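Side-chain contacts in glucokinase (Leishmania braziliensis MHOM/BR/75/M2904, PDB 6EDI), which probably catalyses the ATP-dependent phosphorylation of glucose to glucose 6-phosphate: residues Q252-Y257 with L284-A289; L28-T31 with S35-S38. All coordinates share one frame; numbering follows the deposited sequence.

Contact 1: Q252-Y257 with L284-A289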
ATOM      1  N   GLN A 252      13.355  20.285 -13.179  1.00 30.73           N
ATOM      2  CA  GLN A 252      14.305  20.179 -14.279  1.00 31.38           C
ATOM      3  C   GLN A 252      15.750  20.243 -13.784  1.00 30.03           C
ATOM      4  O   GLN A 252      16.604  19.426 -14.169  1.00 29.69           O
ATOM      5  CB  GLN A 252      14.083  21.309 -15.290  1.00 32.89           C
ATOM      6  CG  GLN A 252      15.028  21.223 -16.491  1.00 33.73           C
ATOM      7  CD  GLN A 252      14.884  19.914 -17.250  1.00 36.66           C
ATOM      8  OE1 GLN A 252      14.014  19.772 -18.119  1.00 37.39           O
ATOM      9  NE2 GLN A 252      15.725  18.948 -16.922  1.00 34.16           N
ATOM     10  N   ALA A 253      16.028  21.228 -12.941  1.00 28.86           N
ATOM     11  CA  ALA A 253      17.394  21.405 -12.448  1.00 35.03           C
ATOM     12  C   ALA A 253      17.791  20.226 -11.573  1.00 31.10           C
ATOM     13  O   ALA A 253      18.937  19.769 -11.616  1.00 31.06           O
ATOM     14  CB  ALA A 253      17.533  22.720 -11.693  1.00 30.17           C
ATOM     15  N   LEU A 254      16.840  19.732 -10.776  1.00 29.97           N
ATOM     16  CA  LEU A 254      17.109  18.586  -9.900  1.00 29.56           C
ATOM     17  C   LEU A 254      17.438  17.347 -10.732  1.00 30.57           C
ATOM     18  O   LEU A 254      18.386  16.629 -10.444  1.00 31.17           O
ATOM     19  CB  LEU A 254      15.920  18.314  -8.960  1.00 30.29           C
ATOM     20  CG  LEU A 254      16.121  17.159  -7.977  1.00 31.36           C
ATOM     21  CD1 LEU A 254      17.347  17.444  -7.101  1.00 27.63           C
ATOM     22  CD2 LEU A 254      14.879  16.910  -7.112  1.00 26.41           C
ATOM     23  N   ALA A 255      16.656  17.133 -11.781  1.00 30.61           N
ATOM     24  CA  ALA A 255      16.836  16.007 -12.694  1.00 33.30           C
ATOM     25  C   ALA A 255      18.221  16.012 -13.348  1.00 32.18           C
ATOM     26  O   ALA A 255      18.898  14.979 -13.409  1.00 32.36           O
ATOM     27  CB  ALA A 255      15.758  16.043 -13.766  1.00 29.12           C
ATOM     28  N   GLY A 256      18.616  17.169 -13.864  1.00 36.00           N
ATOM     29  CA  GLY A 256      19.917  17.310 -14.501  1.00 36.77           C
ATOM     30  C   GLY A 256      21.044  17.110 -13.512  1.00 32.85           C
ATOM     31  O   GLY A 256      22.075  16.498 -13.822  1.00 37.14           O
ATOM     32  N   TYR A 257      20.845  17.635 -12.307  1.00 32.84           N
ATOM     33  CA  TYR A 257      21.796  17.447 -11.215  1.00 34.29           C
ATOM     34  C   TYR A 257      21.946  15.975 -10.865  1.00 35.34           C
ATOM     35  O   TYR A 257      23.053  15.485 -10.718  1.00 37.42           O
ATOM     36  CB  TYR A 257      21.332  18.237  -9.997  1.00 31.63           C
ATOM     37  CG  TYR A 257      22.231  18.129  -8.774  1.00 40.62           C
ATOM     38  CD1 TYR A 257      23.491  18.720  -8.756  1.00 41.32           C
ATOM     39  CD2 TYR A 257      21.798  17.476  -7.629  1.00 38.06           C
ATOM     40  CE1 TYR A 257      24.305  18.646  -7.640  1.00 42.37           C
ATOM     41  CE2 TYR A 257      22.605  17.391  -6.502  1.00 40.33           C
ATOM     42  CZ  TYR A 257      23.862  17.977  -6.519  1.00 41.83           C
ATOM     43  OH  TYR A 257      24.671  17.904  -5.406  1.00 45.32           O
ATOM     44  N   LEU A 284      18.576  18.940   0.194  1.00 31.80           N
ATOM     45  CA  LEU A 284      18.694  20.179   0.962  1.00 32.37           C
ATOM     46  C   LEU A 284      19.953  20.949   0.540  1.00 30.24           C
ATOM     47  O   LEU A 284      19.927  22.177   0.367  1.00 29.65           O
ATOM     48  CB  LEU A 284      18.718  19.907   2.465  1.00 29.46           C
ATOM     49  CG  LEU A 284      18.876  21.208   3.257  1.00 33.54           C
ATOM     50  CD1 LEU A 284      17.706  22.153   2.956  1.00 32.68           C
ATOM     51  CD2 LEU A 284      18.994  20.939   4.742  1.00 32.29           C
ATOM     52  N   GLU A 285      21.035  20.210   0.348  1.00 30.75           N
ATOM     53  CA  GLU A 285      22.285  20.800  -0.132  1.00 35.03           C
ATOM     54  C   GLU A 285      22.133  21.384  -1.537  1.00 36.41           C
ATOM     55  O   GLU A 285      22.686  22.449  -1.837  1.00 32.77           O
ATOM     56  CB  GLU A 285      23.414  19.770  -0.074  1.00 38.32           C
ATOM     57  CG  GLU A 285      23.684  19.309   1.365  1.00 40.76           C
ATOM     58  CD  GLU A 285      24.763  18.260   1.491  1.00 45.04           C
ATOM     59  OE1 GLU A 285      25.344  17.869   0.457  1.00 49.75           O
ATOM     60  OE2 GLU A 285      25.021  17.824   2.636  1.00 42.52           O
ATOM     61  N   PHE A 286      21.369  20.700  -2.390  1.00 30.35           N
ATOM     62  CA  PHE A 286      21.086  21.223  -3.717  1.00 33.85           C
ATOM     63  C   PHE A 286      20.215  22.469  -3.630  1.00 33.27           C
ATOM     64  O   PHE A 286      20.415  23.445  -4.369  1.00 33.89           O
ATOM     65  CB  PHE A 286      20.388  20.176  -4.586  1.00 35.50           C
ATOM     66  CG  PHE A 286      19.966  20.701  -5.921  1.00 29.86           C
ATOM     67  CD1 PHE A 286      20.877  20.765  -6.969  1.00 35.91           C
ATOM     68  CD2 PHE A 286      18.668  21.150  -6.128  1.00 35.43           C
ATOM     69  CE1 PHE A 286      20.502  21.265  -8.210  1.00 40.19           C
ATOM     70  CE2 PHE A 286      18.276  21.645  -7.363  1.00 35.76           C
ATOM     71  CZ  PHE A 286      19.199  21.705  -8.411  1.00 37.53           C
ATOM     72  N   ASN A 287      19.227  22.422  -2.745  1.00 32.70           N
ATOM     73  CA  ASN A 287      18.331  23.551  -2.565  1.00 30.03           C
ATOM     74  C   ASN A 287      19.067  24.825  -2.186  1.00 34.32           C
ATOM     75  O   ASN A 287      18.736  25.920  -2.655  1.00 35.07           O
ATOM     76  CB  ASN A 287      17.260  23.215  -1.541  1.00 32.79           C
ATOM     77  CG  ASN A 287      16.147  22.375  -2.140  1.00 31.27           C
ATOM     78  OD1 ASN A 287      16.242  21.954  -3.298  1.00 24.27           O
ATOM     79  ND2 ASN A 287      15.096  22.125  -1.358  1.00 30.90           N
ATOM     80  N   TYR A 288      20.086  24.669  -1.354  1.00 31.65           N
ATOM     81  CA  TYR A 288      20.870  25.811  -0.908  1.00 39.18           C
ATOM     82  C   TYR A 288      21.574  26.490  -2.076  1.00 33.69           C
ATOM     83  O   TYR A 288      21.453  27.698  -2.264  1.00 36.14           O
ATOM     84  CB  TYR A 288      21.888  25.393   0.150  1.00 34.16           C
ATOM     85  CG  TYR A 288      22.605  26.577   0.760  1.00 41.30           C
ATOM     86  CD1 TYR A 288      21.920  27.492   1.553  1.00 40.53           C
ATOM     87  CD2 TYR A 288      23.958  26.785   0.536  1.00 45.45           C
ATOM     88  CE1 TYR A 288      22.570  28.581   2.116  1.00 45.39           C
ATOM     89  CE2 TYR A 288      24.616  27.869   1.094  1.00 45.22           C
ATOM     90  CZ  TYR A 288      23.918  28.763   1.882  1.00 47.24           C
ATOM     91  OH  TYR A 288      24.583  29.844   2.434  1.00 49.76           O
ATOM     92  N   ALA A 289      22.306  25.705  -2.854  1.00 36.05           N
ATOM     93  CA  ALA A 289      22.932  26.214  -4.067  1.00 38.12           C
ATOM     94  C   ALA A 289      21.882  26.870  -4.953  1.00 41.73           C
ATOM     95  O   ALA A 289      22.025  28.032  -5.341  1.00 43.93           O
ATOM     96  CB  ALA A 289      23.648  25.106  -4.803  1.00 41.98           C
TER

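Contact 2: L28-T31 with S35-S38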
ATOM      1  N   LEU A  28      21.138 -10.352  35.359  1.00 32.96           N
ATOM      2  CA  LEU A  28      21.142  -9.406  36.466  1.00 34.45           C
ATOM      3  C   LEU A  28      20.062  -8.328  36.319  1.00 36.53           C
ATOM      4  O   LEU A  28      19.403  -7.936  37.293  1.00 36.94           O
ATOM      5  CB  LEU A  28      22.533  -8.777  36.522  1.00 39.83           C
ATOM      6  CG  LEU A  28      22.930  -7.538  37.313  1.00 41.62           C
ATOM      7  CD1 LEU A  28      24.457  -7.546  37.476  1.00 42.52           C
ATOM      8  CD2 LEU A  28      22.483  -6.246  36.639  1.00 38.51           C
ATOM      9  N   THR A  29      19.907  -7.843  35.094  1.00 36.75           N
ATOM     10  CA  THR A  29      18.944  -6.804  34.770  1.00 34.99           C
ATOM     11  C   THR A  29      17.538  -7.393  34.743  1.00 33.62           C
ATOM     12  O   THR A  29      16.592  -6.790  35.259  1.00 33.24           O
ATOM     13  CB  THR A  29      19.302  -6.172  33.421  1.00 34.77           C
ATOM     14  OG1 THR A  29      20.486  -5.381  33.579  1.00 37.96           O
ATOM     15  CG2 THR A  29      18.173  -5.284  32.893  1.00 38.30           C
ATOM     16  N   LEU A  30      17.409  -8.580  34.158  1.00 34.58           N
ATOM     17  CA  LEU A  30      16.122  -9.272  34.119  1.00 38.93           C
ATOM     18  C   LEU A  30      15.618  -9.653  35.513  1.00 42.45           C
ATOM     19  O   LEU A  30      14.437  -9.482  35.819  1.00 43.38           O
ATOM     20  CB  LEU A  30      16.205 -10.512  33.232  1.00 37.64           C
ATOM     21  CG  LEU A  30      16.333 -10.270  31.736  1.00 34.83           C
ATOM     22  CD1 LEU A  30      16.533 -11.584  31.022  1.00 36.63           C
ATOM     23  CD2 LEU A  30      15.083  -9.571  31.219  1.00 36.10           C
ATOM     24  N   THR A  31      16.514 -10.175  36.349  1.00 38.25           N
ATOM     25  CA  THR A  31      16.157 -10.567  37.712  1.00 42.01           C
ATOM     26  C   THR A  31      15.999  -9.358  38.625  1.00 42.39           C
ATOM     27  O   THR A  31      15.281  -9.419  39.627  1.00 48.55           O
ATOM     28  CB  THR A  31      17.186 -11.544  38.343  1.00 40.71           C
ATOM     29  OG1 THR A  31      18.459 -10.896  38.491  1.00 40.41           O
ATOM     30  CG2 THR A  31      17.338 -12.786  37.490  1.00 38.13           C
ATOM     31  N   SER A  35       9.192  -6.533  36.889  1.00 41.72           N
ATOM     32  CA  SER A  35       8.344  -6.353  35.717  1.00 38.74           C
ATOM     33  C   SER A  35       8.643  -7.419  34.676  1.00 39.03           C
ATOM     34  O   SER A  35       7.733  -7.982  34.078  1.00 33.50           O
ATOM     35  CB  SER A  35       8.539  -4.968  35.126  1.00 41.89           C
ATOM     36  OG  SER A  35       8.260  -3.982  36.095  1.00 49.83           O
ATOM     37  N   TRP A  36       9.926  -7.719  34.500  1.00 32.28           N
ATOM     38  CA  TRP A  36      10.363  -8.777  33.598  1.00 35.41           C
ATOM     39  C   TRP A  36       9.854 -10.173  33.975  1.00 38.28           C
ATOM     40  O   TRP A  36       9.825 -11.066  33.126  1.00 36.66           O
ATOM     41  CB  TRP A  36      11.894  -8.792  33.489  1.00 38.72           C
ATOM     42  CG  TRP A  36      12.414  -7.548  32.852  1.00 39.16           C
ATOM     43  CD1 TRP A  36      13.144  -6.549  33.441  1.00 35.21           C
ATOM     44  CD2 TRP A  36      12.192  -7.145  31.498  1.00 33.22           C
ATOM     45  NE1 TRP A  36      13.398  -5.556  32.522  1.00 37.31           N
ATOM     46  CE2 TRP A  36      12.824  -5.901  31.322  1.00 34.19           C
ATOM     47  CE3 TRP A  36      11.529  -7.725  30.413  1.00 31.70           C
ATOM     48  CZ2 TRP A  36      12.806  -5.224  30.097  1.00 36.20           C
ATOM     49  CZ3 TRP A  36      11.511  -7.062  29.209  1.00 31.23           C
ATOM     50  CH2 TRP A  36      12.153  -5.828  29.052  1.00 33.94           C
ATOM     51  N   SER A  37       9.487 -10.372  35.240  1.00 37.55           N
ATOM     52  CA  SER A  37       9.039 -11.689  35.701  1.00 37.40           C
ATOM     53  C   SER A  37       7.671 -12.106  35.158  1.00 36.13           C
ATOM     54  O   SER A  37       7.327 -13.290  35.193  1.00 38.68           O
ATOM     55  CB  SER A  37       9.029 -11.762  37.232  1.00 35.72           C
ATOM     56  OG  SER A  37      10.287 -11.403  37.761  1.00 35.92           O
ATOM     57  N   SER A  38       6.889 -11.153  34.659  1.00 37.14           N
ATOM     58  CA  SER A  38       5.557 -11.491  34.155  1.00 35.21           C
ATOM     59  C   SER A  38       5.177 -10.786  32.850  1.00 37.69           C
ATOM     60  O   SER A  38       5.778  -9.781  32.465  1.00 29.34           O
ATOM     61  CB  SER A  38       4.502 -11.201  35.217  1.00 36.95           C
ATOM     62  OG  SER A  38       4.300  -9.807  35.343  1.00 44.82           O
TER

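Contact 1: Q252-Y257 with L284-A289
F286 reaches from helix 281-292 to the side of helix 245-259, where Y257, A253 and L254 receive its ring from three directions. The closest approach is to Y257: F286 CD1 lies over one face of the tyrosine ring, toward its rim, 3.5 Å from Y257 CG. The ring centroids lie 4.7 Å apart and the planes are inclined by 39°. Their side chains run past each other in opposite directions, which brings F286 CE1 to 3.6 Å from Y257 CB as well. Both extend with CG anti to the backbone N (chi1 175° in F286). The axes of segments 252-257 and 284-289, 11.5 Å apart at closest approach and at 120° in direction, are bridged mainly by the ring of F286. A253 CB meets the phenylalanine at its edge, in the ring plane, 3.8 Å from F286 CZ. L254 CD1 instead sits over a face of the same ring, near the rim, 4.1 Å from F286 CD2. No hydrogen bond joins the segments; this is apolar helix-helix packing within the glucokinase family region, a member of the actin-like ATPase clan. Beyond the two segments, L254 touches P273 and A278 of the intervening loop and Y257 touches P300, while L284 and Y288 pack on helices 304-313 and 317-341.

Contact 2: L28-T31 with S35-S38
The indole of W36 has L30 CD2 over one face, placed toward the rim and 3.6 Å above the ring plane. This is a CH-pi contact: the methyl carbon lies 4.0 Å from the centroid of the five-membered ring of W36, 23° off the ring normal. T29 O comes to 3.9 Å from W36 CD1 at a slant. The contact lies in the link from helix 26-32 into the strands of an actin-like ATPase fold, where a 3-10 segment leads toward strand 41-48 of the mixed sheet that also holds strands 51-58 and 67-75.

The two side chains that carry the contact cross at about a right angle. In L30, CG stands anti to the carbonyl carbon (chi1 -70°); although its CB bond does not aim at the 3-10 segment, the branch ends with CD2 turned to the indole, over its CG-CD2 bond. The CB bond of W36 does point toward the helix, and the ring then extends past the L30 methyl. Both L30 and W36 are buried, and no hydrogen bond links the segments. W36 also packs on I70 of strand 67-75 and on F56 and Q58 of strand 51-58, which places the turn against that sheet. T29 likewise touches I70, while its hydroxyl OG1 is hydrogen-bonded to Q25 O, just before the helix begins. The backbone of the 3-10 segment is tied outward too, S35 O accepting from Q58 NE2 and W36 O from R109 NH2. Closest of all the atoms across the turn are L30 O and W36 CB, 3.5 Å apart.

How the contacts relate
From the N terminus the chain first forms contact 2, where a turn of three residues between 28-31 and 35-38 brings the following chain back onto helix 26-32 before strand 41-48. Contact 1 comes much later, closing a loop of 26 residues between 252-257 and 284-289, of which 261-264 are not modelled. The two loops are in series, neither nested nor crossed. The contact centres lie 52 Å apart, on opposite sides of the chain's centre, with no touch between them. Contact 2 belongs with the sheet containing strands 51-58 and 67-75, whereas contact 1 joins helix 245-259 to helix 281-292, which packs beside helices 304-313 and 317-341.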